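Long-range contacts in penicillin binding protein 2X (Streptococcus thermophilus, PDB 5U47), which probably acts as a septal transpeptidase that forms peptide cross-links in cell wall peptidoglycan and is acylated by beta-lactams at its active-site serine: residues D214-Y219 with K439-T444; K446-T451 with K586-S591; T590-G595 with E634-N639; V628-K633 with E640-M645. The protein carries 1 engineered substitution. One frame throughout, in Å; residues are numbered along the deposited sequence.

How the contacts relate
The four contacts lead from the transpeptidase domain into the first PASTA domain. Contact 1 pairs strands 217-220 and 438-443; the next strand of that sheet, 448-451, carries contact 2, whose centre lies about 10 Å away. Contact 2 shares Thr590 and Ser591 with contact 3, and Arg450 and Thr451 also bond to its Ile636 and Asn639, with about 12 Å between centres. Lys216 NZ of contact 1 lies 4.1 Å from Thr590 CG2 of contact 3. Contacts 3 and 4, about 10 Å apart between centres, meet where Gly595 N bonds to Ala632 O at 2.9 Å; contacts 1 and 4 stay about 12 Å apart at their nearest atoms. None includes Ser295, the probable SxxK nucleophile.

Contact 1 (D214-Y219 with K439-T444); sequences DGKNIY and KQVADT
Tyr219 and Gln440 run next to each other off one face of an antiparallel strand pair, with ring and amide planes 76° apart. Gln440 OE1 comes within 3.6 Å of Tyr219 CE1, obliquely to the ring, whereas Ala442 CB meets the same CE1 at the ring edge at 4.1 Å. Gln440 reaches that position with an extended chain, its CG anti to the backbone N (chi1 -178°), and its NE2 is tied to Thr451 and Ser584. Asn217 is on this face too: its side chain runs across that of Thr444, with Asn217 ND2 3.2 Å from Thr444 CG2, and its OD1 takes the N-H of Thr34. On the other face Ile218 and Val441 lie alongside each other, Ile218 CD1 being 3.8 Å from Val441 CG2. The aliphatic part of Lys216 crosses the same valine, with Lys216 CD 4.0 Å from Val441 CG1.

Between the two faces, the backbones pair: Asn217 with Ala442 as a hydrogen-bonded pair, Ile218 with Val441 as a non-hydrogen-bonded one. A classic beta bulge then sets both Lys439 and Gln440 opposite Tyr219, whose O accepts from Lys439 N at 2.8 Å and Gln440 N at 3.2 Å.

Strand 35-36 flanks strand 217-220 in parallel, with Tyr36 stacked on Tyr219; strand 448-451 flanks 438-443 antiparallel, and Leu183 and Leu184 of helix 181-184 pack on Ile218.

Contact 2 (K446-T451 with K586-S591); sequences KGTVRT and KTEETS
Thr448 and Thr590 join their hydroxyls, OG1 to OG1, at 2.8 Å, the two side chains roughly perpendicular. Thr448 has its OG1 between the backbone N and carbonyl carbon (chi1 59°), which turns the hydroxyl to the incoming segment. Next along, Arg450 NH1 donates to Thr590 O at 2.9 Å, with the oxygen at the edge of the guanidinium and in its plane. The same NH1 also serves Ile636 O, and Arg450 NE serves Asn612 O, so the bend at chi3 (74°) delivers the group to three carbonyls that fix its rotation. Glu589 OE1 lies well out of that plane, 3.9 Å from Arg450 NH1, a long salt bridge of charges alone; Glu589 OE1 instead accepts from Ala638 N. Glu589 OE2 takes a bond from a water that accepts from Thr451 N.

Segment 586-591, part of the irregular stretch between helices 574-577 and 602-611, is laid against the sheet edge at strand 448-451 through a single beta bridge, Val449 with Glu589. Val449 N reaches Glu588 O at 3.1 Å and Thr590 N reaches Val449 O at 3.0 Å, the latter donor well above the carbonyl plane. The strand itself opens with a G1 beta bulge, Gly447 and Thr448 both facing Asp443.

Farther out, Thr448 and Glu588 lie alongside each other, Thr448 CG2 3.8 Å from Glu588 CG, while Val449 lies crosswise to Thr587, Val449 CG2 4.0 Å from Thr587 CB.

Contact 3 (T590-G595 with E634-N639); sequences TSYQTG and ENIKAN
Asn635 OD1 is gripped twice: Tyr592 N donates to it at 2.9 Å, tilted 24° from the plane of the Asn635 amide, and a water donates to it at 2.7 Å while also donating to Gln593 OE1. The side chain reaches across because CG stands anti to its own backbone N (chi1 -175°), carrying the amide across to segment 590-595, where Ser591 CB lies against the oxygen. The other end of the amide, Asn635 ND2, gives a hydrogen to a second water, which is bonded to Thr590 O.

One residue on, the main chains meet directly. Ile636 N donates to Tyr592 O at 2.8 Å, and the CA-H of Asn635 leans on the same oxygen. A third water spans the far end, accepting from Thr594 N and donating to Glu634 O, so solvent completes much of the polar link between two irregular segments.

The apolar share falls to Ile636. Its CD1 presses on Thr594 CG2 at 3.4 Å, tighter than usual for two carbons, the isoleucine lying athwart the threonine. Its CB sits near the plane of the Tyr592 ring, at the edge, 4.3 Å from Tyr592 CD2. Leu609 of helix 602-611 touches both Tyr592 and Thr594.

Here the segment leading to helix 602-611 of the first PASTA domain, a small fold of one helix and three strands, is stitched to the loop before strand 641-646.

Contact 4 (V628-K633 with E640-M645); sequences VSVDAK and EQILIM
Val630 lays its CG1 methyl on Ile642 CG2 at 3.9 Å, the valine set nearly square to the isoleucine, while Glu640 passes the valine head to tail. The carboxylate oxygen Glu640 OE2 comes to 4.1 Å from Val630 CG1; its partner oxygen OE1 accepts from Lys637 N. Val628 also leans on the isoleucine, though more loosely, its CG1 4.3 Å from Ile642 CD1.

Ser629 carries the polar part. Its N donates to Leu643 O at 2.9 Å, in the carbonyl plane, as expected beside the antiparallel, non-hydrogen-bonded pair of Val628 with Ile644. The return bond is different: Leu643 N points at Ser629 OG, 2.9 Å away and almost straight at 175°. With OG set between the backbone N and the carbonyl carbon (chi1 67°), the hydroxyl faces strand 641-646 and lies 3.5 Å from Ile642 CA. A water sits 2.6 Å from Ser629 OG.

In the three-stranded sheet of the first PASTA domain, strand 641-646 is central, between 615-619 and 625-628. Asn662 of helix 660-670, in the second PASTA domain, touches both Ser629 and Leu643.

Chemically, the serine hydroxyl takes the place of the main-chain carbonyl that a continuing strand would have offered, so Leu643 N keeps an acceptor even as the chain after Val628 turns away from the sheet.

Contact 1 (D214-Y219 with K439-T444)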
loop_
_atom_site.group_PDB
_atom_site.type_symbol
_atom_site.label_atom_id
_atom_site.label_comp_id
_atom_site.label_asym_id
_atom_site.label_seq_id
_atom_site.Cartn_x
_atom_site.Cartn_y
_atom_site.Cartn_z
ATOM N N ASP A 214 19.654 15.062 4.748
ATOM C CA ASP A 214 18.202 14.888 4.623
ATOM C C ASP A 214 17.793 13.512 4.094
ATOM O O ASP A 214 18.495 12.906 3.301
ATOM C CB ASP A 214 17.610 15.930 3.667
ATOM C CG ASP A 214 17.709 17.363 4.188
ATOM O OD1 ASP A 214 18.120 17.600 5.342
ATOM O OD2 ASP A 214 17.332 18.261 3.417
ATOM N N GLY A 215 16.631 13.043 4.531
ATOM C CA GLY A 215 16.088 11.803 4.037
ATOM C C GLY A 215 15.638 11.994 2.594
ATOM O O GLY A 215 15.561 13.109 2.102
ATOM N N LYS A 216 15.368 10.891 1.912
ATOM C CA LYS A 216 14.912 10.953 0.533
ATOM C C LYS A 216 13.418 11.220 0.503
ATOM O O LYS A 216 12.692 10.878 1.433
ATOM C CB LYS A 216 15.268 9.659 -0.187
ATOM C CG LYS A 216 16.782 9.495 -0.355
ATOM C CD LYS A 216 17.154 8.158 -0.927
ATOM C CE LYS A 216 18.665 8.025 -1.102
ATOM N NZ LYS A 216 19.030 6.674 -1.653
ATOM N N ASN A 217 12.969 11.904 -0.528
ATOM C CA ASN A 217 11.536 12.144 -0.675
ATOM C C ASN A 217 10.888 10.967 -1.424
ATOM O O ASN A 217 11.513 10.334 -2.301
ATOM C CB ASN A 217 11.279 13.455 -1.420
ATOM C CG ASN A 217 11.748 14.675 -0.651
ATOM O OD1 ASN A 217 11.789 14.697 0.576
ATOM N ND2 ASN A 217 12.107 15.698 -1.388
ATOM N N ILE A 218 9.636 10.670 -1.072
ATOM C CA ILE A 218 8.903 9.579 -1.701
ATOM C C ILE A 218 7.677 10.131 -2.367
ATOM O O ILE A 218 6.858 10.752 -1.699
ATOM C CB ILE A 218 8.473 8.512 -0.664
ATOM C CG1 ILE A 218 9.689 7.908 0.039
ATOM C CG2 ILE A 218 7.638 7.416 -1.319
ATOM C CD1 ILE A 218 10.550 7.045 -0.836
ATOM N N TYR A 219 7.588 9.951 -3.681
ATOM C CA TYR A 219 6.407 10.300 -4.441
ATOM C C TYR A 219 5.603 9.023 -4.572
ATOM O O TYR A 219 6.047 8.074 -5.204
ATOM C CB TYR A 219 6.758 10.825 -5.837
ATOM C CG TYR A 219 7.451 12.170 -5.818
ATOM C CD1 TYR A 219 8.792 12.273 -5.485
ATOM C CD2 TYR A 219 6.769 13.333 -6.147
ATOM C CE1 TYR A 219 9.445 13.512 -5.463
ATOM C CE2 TYR A 219 7.413 14.580 -6.122
ATOM C CZ TYR A 219 8.747 14.652 -5.786
ATOM O OH TYR A 219 9.381 15.861 -5.763
ATOM N N LYS A 439 6.071 5.846 -6.826
ATOM C CA LYS A 439 6.298 6.355 -8.174
ATOM C C LYS A 439 7.754 6.757 -8.354
ATOM O O LYS A 439 8.347 6.525 -9.389
ATOM C CB LYS A 439 5.433 7.599 -8.418
ATOM C CG LYS A 439 5.513 8.230 -9.812
ATOM C CD LYS A 439 4.777 7.394 -10.864
ATOM C CE LYS A 439 5.583 6.221 -11.419
ATOM N NZ LYS A 439 4.723 5.042 -11.797
ATOM N N GLN A 440 8.299 7.426 -7.349
ATOM C CA GLN A 440 9.670 7.917 -7.434
ATOM C C GLN A 440 10.253 8.118 -6.057
ATOM O O GLN A 440 9.550 8.539 -5.150
ATOM C CB GLN A 440 9.702 9.251 -8.211
ATOM C CG GLN A 440 11.065 9.867 -8.412
ATOM C CD GLN A 440 11.004 11.193 -9.166
ATOM O OE1 GLN A 440 10.926 12.227 -8.540
ATOM N NE2 GLN A 440 11.006 11.156 -10.515
ATOM N N VAL A 441 11.543 7.825 -5.934
ATOM C CA VAL A 441 12.327 8.051 -4.721
ATOM C C VAL A 441 13.352 9.096 -5.161
ATOM O O VAL A 441 14.089 8.876 -6.135
ATOM C CB VAL A 441 13.051 6.777 -4.264
ATOM C CG1 VAL A 441 13.896 7.041 -3.020
ATOM C CG2 VAL A 441 12.053 5.651 -4.036
ATOM N N ALA A 442 13.389 10.235 -4.466
ATOM C CA ALA A 442 14.242 11.348 -4.876
ATOM C C ALA A 442 15.223 11.785 -3.817
ATOM O O ALA A 442 14.864 11.922 -2.629
ATOM C CB ALA A 442 13.380 12.538 -5.290
ATOM N N ASP A 443 16.468 11.984 -4.247
ATOM C CA ASP A 443 17.498 12.508 -3.381
ATOM C C ASP A 443 17.653 13.959 -3.833
ATOM O O ASP A 443 18.315 14.239 -4.846
ATOM C CB ASP A 443 18.808 11.721 -3.496
ATOM C CG ASP A 443 19.905 12.283 -2.581
ATOM O OD1 ASP A 443 19.964 13.515 -2.396
ATOM O OD2 ASP A 443 20.723 11.503 -2.049
ATOM N N THR A 444 17.019 14.871 -3.097
ATOM C CA THR A 444 17.049 16.305 -3.428
ATOM C C THR A 444 18.375 16.971 -3.137
ATOM O O THR A 444 18.635 18.044 -3.659
ATOM C CB THR A 444 15.951 17.100 -2.694
ATOM O OG1 THR A 444 16.070 16.883 -1.289
ATOM C CG2 THR A 444 14.592 16.659 -3.162
HETATM O O HOH W 1 17.239 13.873 -0.214
#

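Contact 2 (K446-T451 with K586-S591)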
loop_
_atom_site.group_PDB
_atom_site.type_symbol
_atom_site.label_atom_id
_atom_site.label_comp_id
_atom_site.label_asym_id
_atom_site.label_seq_id
_atom_site.Cartn_x
_atom_site.Cartn_y
_atom_site.Cartn_z
ATOM N N LYS A 446 21.327 15.505 -3.808
ATOM C CA LYS A 446 22.161 15.167 -4.962
ATOM C C LYS A 446 21.552 15.465 -6.309
ATOM O O LYS A 446 22.262 15.507 -7.312
ATOM C CB LYS A 446 22.546 13.689 -4.905
ATOM C CG LYS A 446 23.352 13.300 -3.678
ATOM C CD LYS A 446 24.611 14.139 -3.553
ATOM C CE LYS A 446 25.504 13.660 -2.431
ATOM N NZ LYS A 446 26.591 14.655 -2.235
ATOM N N GLY A 447 20.245 15.669 -6.345
ATOM C CA GLY A 447 19.572 15.920 -7.593
ATOM C C GLY A 447 19.433 14.656 -8.428
ATOM O O GLY A 447 19.506 14.706 -9.660
ATOM N N THR A 448 19.247 13.523 -7.766
ATOM C CA THR A 448 19.044 12.268 -8.475
ATOM C C THR A 448 17.721 11.618 -8.069
ATOM O O THR A 448 17.181 11.871 -6.993
ATOM C CB THR A 448 20.201 11.279 -8.252
ATOM O OG1 THR A 448 20.331 10.996 -6.861
ATOM C CG2 THR A 448 21.495 11.845 -8.758
ATOM N N VAL A 449 17.217 10.763 -8.945
ATOM C CA VAL A 449 15.970 10.063 -8.712
ATOM C C VAL A 449 16.026 8.640 -9.220
ATOM O O VAL A 449 16.901 8.283 -10.024
ATOM C CB VAL A 449 14.798 10.726 -9.469
ATOM C CG1 VAL A 449 14.651 12.186 -9.051
ATOM C CG2 VAL A 449 14.971 10.611 -11.001
ATOM N N ARG A 450 15.083 7.845 -8.729
ATOM C CA ARG A 450 14.796 6.484 -9.215
ATOM C C ARG A 450 13.295 6.503 -9.433
ATOM O O ARG A 450 12.538 6.772 -8.491
ATOM C CB ARG A 450 15.188 5.407 -8.209
ATOM C CG ARG A 450 16.685 5.225 -8.161
ATOM C CD ARG A 450 17.135 4.292 -7.055
ATOM N NE ARG A 450 16.865 2.880 -7.327
ATOM C CZ ARG A 450 17.619 2.077 -8.098
ATOM N NH1 ARG A 450 18.684 2.530 -8.744
ATOM N NH2 ARG A 450 17.287 0.800 -8.245
ATOM N N THR A 451 12.884 6.267 -10.677
ATOM C CA THR A 451 11.482 6.344 -11.079
ATOM C C THR A 451 10.936 4.982 -11.527
ATOM O O THR A 451 11.584 4.264 -12.299
ATOM C CB THR A 451 11.343 7.415 -12.176
ATOM O OG1 THR A 451 11.929 8.636 -11.700
ATOM C CG2 THR A 451 9.862 7.668 -12.521
ATOM N N LYS A 586 15.474 13.150 -17.827
ATOM C CA LYS A 586 16.798 13.738 -18.054
ATOM C C LYS A 586 17.550 13.896 -16.720
ATOM O O LYS A 586 18.685 14.395 -16.694
ATOM C CB LYS A 586 16.652 15.107 -18.736
ATOM C CG LYS A 586 15.838 15.057 -20.022
ATOM C CD LYS A 586 15.652 16.422 -20.659
ATOM C CE LYS A 586 14.751 16.310 -21.880
ATOM N NZ LYS A 586 14.544 17.613 -22.568
ATOM N N THR A 587 16.914 13.474 -15.618
ATOM C CA THR A 587 17.525 13.574 -14.294
ATOM C C THR A 587 18.380 12.337 -14.079
ATOM O O THR A 587 17.950 11.219 -14.360
ATOM C CB THR A 587 16.476 13.673 -13.140
ATOM O OG1 THR A 587 15.529 14.714 -13.412
ATOM C CG2 THR A 587 17.158 13.969 -11.800
ATOM N N GLU A 588 19.592 12.548 -13.580
ATOM C CA GLU A 588 20.516 11.467 -13.280
ATOM C C GLU A 588 19.839 10.470 -12.341
ATOM O O GLU A 588 19.046 10.866 -11.477
ATOM C CB GLU A 588 21.774 12.050 -12.640
ATOM C CG GLU A 588 22.838 11.045 -12.208
ATOM C CD GLU A 588 24.057 11.724 -11.580
ATOM O OE1 GLU A 588 24.104 12.971 -11.544
ATOM O OE2 GLU A 588 24.968 11.010 -11.109
ATOM N N GLU A 589 20.130 9.186 -12.527
ATOM C CA GLU A 589 19.528 8.146 -11.706
ATOM C C GLU A 589 20.375 7.821 -10.471
ATOM O O GLU A 589 21.578 7.663 -10.566
ATOM C CB GLU A 589 19.242 6.880 -12.541
ATOM C CG GLU A 589 18.407 5.847 -11.783
ATOM C CD GLU A 589 18.052 4.640 -12.617
ATOM O OE1 GLU A 589 18.774 3.651 -12.474
ATOM O OE2 GLU A 589 17.088 4.685 -13.438
ATOM N N THR A 590 19.725 7.700 -9.315
ATOM C CA THR A 590 20.418 7.378 -8.054
ATOM C C THR A 590 20.912 5.941 -8.126
ATOM O O THR A 590 20.188 5.047 -8.581
ATOM C CB THR A 590 19.472 7.491 -6.822
ATOM O OG1 THR A 590 18.719 8.710 -6.871
ATOM C CG2 THR A 590 20.271 7.440 -5.521
ATOM N N SER A 591 22.146 5.715 -7.695
ATOM C CA SER A 591 22.710 4.370 -7.702
ATOM C C SER A 591 22.146 3.553 -6.526
ATOM O O SER A 591 21.758 4.119 -5.486
ATOM C CB SER A 591 24.248 4.432 -7.647
ATOM O OG SER A 591 24.677 4.935 -6.395
HETATM O O HOH W 2 14.898 6.014 -12.788
#

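Contact 3 (T590-G595 with E634-N639)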
loop_
_atom_site.group_PDB
_atom_site.type_symbol
_atom_site.label_atom_id
_atom_site.label_comp_id
_atom_site.label_asym_id
_atom_site.label_seq_id
_atom_site.Cartn_x
_atom_site.Cartn_y
_atom_site.Cartn_z
ATOM N N THR A 590 19.725 7.700 -9.315
ATOM C CA THR A 590 20.418 7.378 -8.054
ATOM C C THR A 590 20.912 5.941 -8.126
ATOM O O THR A 590 20.188 5.047 -8.581
ATOM C CB THR A 590 19.472 7.491 -6.822
ATOM O OG1 THR A 590 18.719 8.710 -6.871
ATOM C CG2 THR A 590 20.271 7.440 -5.521
ATOM N N SER A 591 22.146 5.715 -7.695
ATOM C CA SER A 591 22.710 4.370 -7.702
ATOM C C SER A 591 22.146 3.553 -6.526
ATOM O O SER A 591 21.758 4.119 -5.486
ATOM C CB SER A 591 24.248 4.432 -7.647
ATOM O OG SER A 591 24.677 4.935 -6.395
ATOM N N TYR A 592 22.075 2.232 -6.706
ATOM C CA TYR A 592 21.614 1.316 -5.647
ATOM C C TYR A 592 22.299 -0.040 -5.796
ATOM O O TYR A 592 22.512 -0.501 -6.912
ATOM C CB TYR A 592 20.082 1.088 -5.695
ATOM C CG TYR A 592 19.597 0.085 -4.660
ATOM C CD1 TYR A 592 19.510 0.435 -3.302
ATOM C CD2 TYR A 592 19.272 -1.224 -5.021
ATOM C CE1 TYR A 592 19.103 -0.482 -2.346
ATOM C CE2 TYR A 592 18.853 -2.151 -4.069
ATOM C CZ TYR A 592 18.754 -1.778 -2.740
ATOM O OH TYR A 592 18.337 -2.705 -1.796
ATOM N N GLN A 593 22.658 -0.649 -4.672
ATOM C CA GLN A 593 23.233 -1.995 -4.666
ATOM C C GLN A 593 22.631 -2.788 -3.496
ATOM O O GLN A 593 22.235 -2.215 -2.480
ATOM C CB GLN A 593 24.772 -1.946 -4.670
ATOM C CG GLN A 593 25.411 -1.119 -3.589
ATOM C CD GLN A 593 26.921 -0.967 -3.788
ATOM O OE1 GLN A 593 27.394 -0.470 -4.817
ATOM N NE2 GLN A 593 27.674 -1.376 -2.799
ATOM N N THR A 594 22.511 -4.093 -3.654
ATOM C CA THR A 594 21.863 -4.901 -2.627
ATOM C C THR A 594 22.635 -5.017 -1.348
ATOM O O THR A 594 22.033 -5.106 -0.282
ATOM C CB THR A 594 21.626 -6.363 -3.064
ATOM O OG1 THR A 594 22.876 -7.020 -3.285
ATOM C CG2 THR A 594 20.799 -6.446 -4.327
ATOM N N GLY A 595 23.965 -5.004 -1.452
ATOM C CA GLY A 595 24.801 -5.336 -0.312
ATOM C C GLY A 595 24.739 -6.869 -0.184
ATOM O O GLY A 595 24.108 -7.546 -1.021
ATOM N N GLU A 634 27.075 -4.620 -7.113
ATOM C CA GLU A 634 26.700 -4.361 -8.469
ATOM C C GLU A 634 25.562 -3.337 -8.452
ATOM O O GLU A 634 24.616 -3.466 -7.678
ATOM C CB GLU A 634 26.234 -5.663 -9.111
ATOM C CG GLU A 634 25.940 -5.545 -10.587
ATOM C CD GLU A 634 25.737 -6.892 -11.261
ATOM O OE1 GLU A 634 26.155 -7.933 -10.697
ATOM O OE2 GLU A 634 25.155 -6.896 -12.369
ATOM N N ASN A 635 25.666 -2.309 -9.288
ATOM C CA ASN A 635 24.622 -1.296 -9.335
ATOM C C ASN A 635 23.399 -1.881 -10.001
ATOM O O ASN A 635 23.525 -2.566 -11.017
ATOM C CB ASN A 635 25.050 -0.053 -10.097
ATOM C CG ASN A 635 23.994 1.030 -10.016
ATOM O OD1 ASN A 635 23.765 1.584 -8.945
ATOM N ND2 ASN A 635 23.329 1.315 -11.135
ATOM N N ILE A 636 22.228 -1.645 -9.401
ATOM C CA ILE A 636 20.965 -2.124 -9.926
ATOM C C ILE A 636 20.136 -0.890 -10.316
ATOM O O ILE A 636 19.813 -0.051 -9.465
ATOM C CB ILE A 636 20.195 -2.953 -8.892
ATOM C CG1 ILE A 636 21.047 -4.095 -8.371
ATOM C CG2 ILE A 636 18.937 -3.553 -9.505
ATOM C CD1 ILE A 636 20.347 -4.868 -7.278
ATOM N N LYS A 637 19.820 -0.773 -11.603
ATOM C CA LYS A 637 19.056 0.362 -12.100
ATOM C C LYS A 637 17.620 0.272 -11.627
ATOM O O LYS A 637 17.150 -0.795 -11.244
ATOM C CB LYS A 637 19.089 0.398 -13.631
ATOM C CG LYS A 637 20.496 0.614 -14.191
ATOM C CD LYS A 637 20.543 0.624 -15.705
ATOM C CE LYS A 637 21.968 0.915 -16.152
ATOM N NZ LYS A 637 22.122 0.952 -17.637
ATOM N N ALA A 638 16.928 1.400 -11.656
ATOM C CA ALA A 638 15.516 1.395 -11.337
ATOM C C ALA A 638 14.817 0.443 -12.322
ATOM O O ALA A 638 15.104 0.446 -13.523
ATOM C CB ALA A 638 14.931 2.794 -11.444
ATOM N N ASN A 639 13.927 -0.373 -11.786
ATOM C CA ASN A 639 13.121 -1.332 -12.548
ATOM C C ASN A 639 13.885 -2.521 -13.095
ATOM O O ASN A 639 13.318 -3.304 -13.837
ATOM C CB ASN A 639 12.365 -0.606 -13.666
ATOM C CG ASN A 639 11.634 0.599 -13.132
ATOM O OD1 ASN A 639 10.853 0.467 -12.187
ATOM N ND2 ASN A 639 11.923 1.790 -13.682
HETATM O O HOH W 3 21.021 3.404 -11.157
HETATM O O HOH W 4 25.467 1.166 -6.905
HETATM O O HOH W 5 23.530 -5.180 -5.967
#

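Contact 4 (V628-K633 with E640-M645)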
loop_
_atom_site.group_PDB
_atom_site.type_symbol
_atom_site.label_atom_id
_atom_site.label_comp_id
_atom_site.label_asym_id
_atom_site.label_seq_id
_atom_site.Cartn_x
_atom_site.Cartn_y
_atom_site.Cartn_z
ATOM N N VAL A 628 21.952 -15.063 -6.026
ATOM C CA VAL A 628 21.331 -13.855 -6.581
ATOM C C VAL A 628 21.985 -13.585 -7.933
ATOM O O VAL A 628 23.205 -13.790 -8.081
ATOM C CB VAL A 628 21.498 -12.646 -5.638
ATOM C CG1 VAL A 628 20.687 -11.456 -6.131
ATOM C CG2 VAL A 628 21.061 -13.012 -4.219
ATOM N N SER A 629 21.198 -13.104 -8.903
ATOM C CA SER A 629 21.702 -12.884 -10.279
ATOM C C SER A 629 22.613 -11.659 -10.458
ATOM O O SER A 629 23.154 -11.454 -11.544
ATOM C CB SER A 629 20.546 -12.793 -11.271
ATOM O OG SER A 629 19.766 -11.634 -11.055
ATOM N N VAL A 630 22.738 -10.848 -9.413
ATOM C CA VAL A 630 23.617 -9.688 -9.385
ATOM C C VAL A 630 24.426 -9.766 -8.087
ATOM O O VAL A 630 23.964 -10.324 -7.074
ATOM C CB VAL A 630 22.848 -8.346 -9.460
ATOM C CG1 VAL A 630 22.122 -8.217 -10.800
ATOM C CG2 VAL A 630 21.873 -8.184 -8.297
ATOM N N ASP A 631 25.618 -9.188 -8.124
ATOM C CA ASP A 631 26.531 -9.208 -6.987
ATOM C C ASP A 631 26.210 -8.122 -5.947
ATOM O O ASP A 631 25.502 -7.161 -6.232
ATOM C CB ASP A 631 27.970 -9.050 -7.494
ATOM C CG ASP A 631 28.396 -10.174 -8.443
ATOM O OD1 ASP A 631 27.874 -11.311 -8.320
ATOM O OD2 ASP A 631 29.279 -9.917 -9.293
ATOM N N ALA A 632 26.783 -8.281 -4.756
ATOM C CA ALA A 632 26.542 -7.388 -3.627
ATOM C C ALA A 632 26.828 -5.915 -3.907
ATOM O O ALA A 632 26.134 -5.059 -3.378
ATOM C CB ALA A 632 27.358 -7.847 -2.406
ATOM N N LYS A 633 27.836 -5.627 -4.731
ATOM C CA LYS A 633 28.225 -4.247 -5.026
ATOM C C LYS A 633 27.944 -3.860 -6.470
ATOM O O LYS A 633 28.503 -2.893 -6.984
ATOM C CB LYS A 633 29.710 -4.020 -4.702
ATOM C CG LYS A 633 30.031 -4.166 -3.229
ATOM C CD LYS A 633 31.494 -3.852 -2.949
ATOM C CE LYS A 633 31.738 -3.811 -1.452
ATOM N NZ LYS A 633 33.159 -3.515 -1.138
ATOM N N GLU A 640 15.155 -2.671 -12.725
ATOM C CA GLU A 640 15.908 -3.798 -13.196
ATOM C C GLU A 640 15.359 -5.093 -12.542
ATOM O O GLU A 640 15.058 -5.133 -11.364
ATOM C CB GLU A 640 17.396 -3.605 -12.912
ATOM C CG GLU A 640 18.265 -4.772 -13.343
ATOM C CD GLU A 640 19.751 -4.466 -13.261
ATOM O OE1 GLU A 640 20.121 -3.271 -13.176
ATOM O OE2 GLU A 640 20.538 -5.422 -13.295
ATOM N N GLN A 641 15.219 -6.126 -13.360
ATOM C CA GLN A 641 14.703 -7.404 -12.927
ATOM C C GLN A 641 15.864 -8.295 -12.513
ATOM O O GLN A 641 16.795 -8.492 -13.283
ATOM C CB GLN A 641 13.956 -8.045 -14.082
ATOM C CG GLN A 641 13.216 -9.332 -13.759
ATOM C CD GLN A 641 12.700 -9.968 -15.035
ATOM O OE1 GLN A 641 13.456 -10.621 -15.759
ATOM N NE2 GLN A 641 11.418 -9.743 -15.342
ATOM N N ILE A 642 15.798 -8.849 -11.310
ATOM C CA ILE A 642 16.850 -9.726 -10.820
ATOM C C ILE A 642 16.246 -11.009 -10.268
ATOM O O ILE A 642 15.056 -11.044 -9.914
ATOM C CB ILE A 642 17.724 -9.042 -9.739
ATOM C CG1 ILE A 642 16.944 -8.828 -8.439
ATOM C CG2 ILE A 642 18.318 -7.738 -10.285
ATOM C CD1 ILE A 642 17.828 -8.501 -7.258
ATOM N N LEU A 643 17.066 -12.056 -10.197
ATOM C CA LEU A 643 16.631 -13.342 -9.654
ATOM C C LEU A 643 17.209 -13.563 -8.264
ATOM O O LEU A 643 18.387 -13.301 -8.040
ATOM C CB LEU A 643 17.103 -14.487 -10.516
ATOM C CG LEU A 643 16.696 -14.548 -11.976
ATOM C CD1 LEU A 643 17.339 -15.783 -12.596
ATOM C CD2 LEU A 643 15.179 -14.572 -12.116
ATOM N N ILE A 644 16.373 -14.045 -7.355
ATOM C CA ILE A 644 16.768 -14.421 -5.998
ATOM C C ILE A 644 16.397 -15.895 -5.908
ATOM O O ILE A 644 15.206 -16.241 -5.882
ATOM C CB ILE A 644 16.019 -13.615 -4.919
ATOM C CG1 ILE A 644 16.365 -12.129 -5.002
ATOM C CG2 ILE A 644 16.352 -14.121 -3.517
ATOM C CD1 ILE A 644 15.490 -11.266 -4.106
ATOM N N MET A 645 17.398 -16.773 -5.906
ATOM C CA MET A 645 17.122 -18.209 -5.795
ATOM C C MET A 645 17.172 -18.610 -4.337
ATOM O O MET A 645 18.193 -18.440 -3.690
ATOM C CB MET A 645 18.114 -19.050 -6.581
ATOM C CG MET A 645 17.694 -20.520 -6.726
ATOM S SD MET A 645 18.945 -21.473 -7.603
ATOM C CE MET A 645 20.170 -21.685 -6.318
HETATM O O HOH W 6 19.735 -10.178 -13.214
#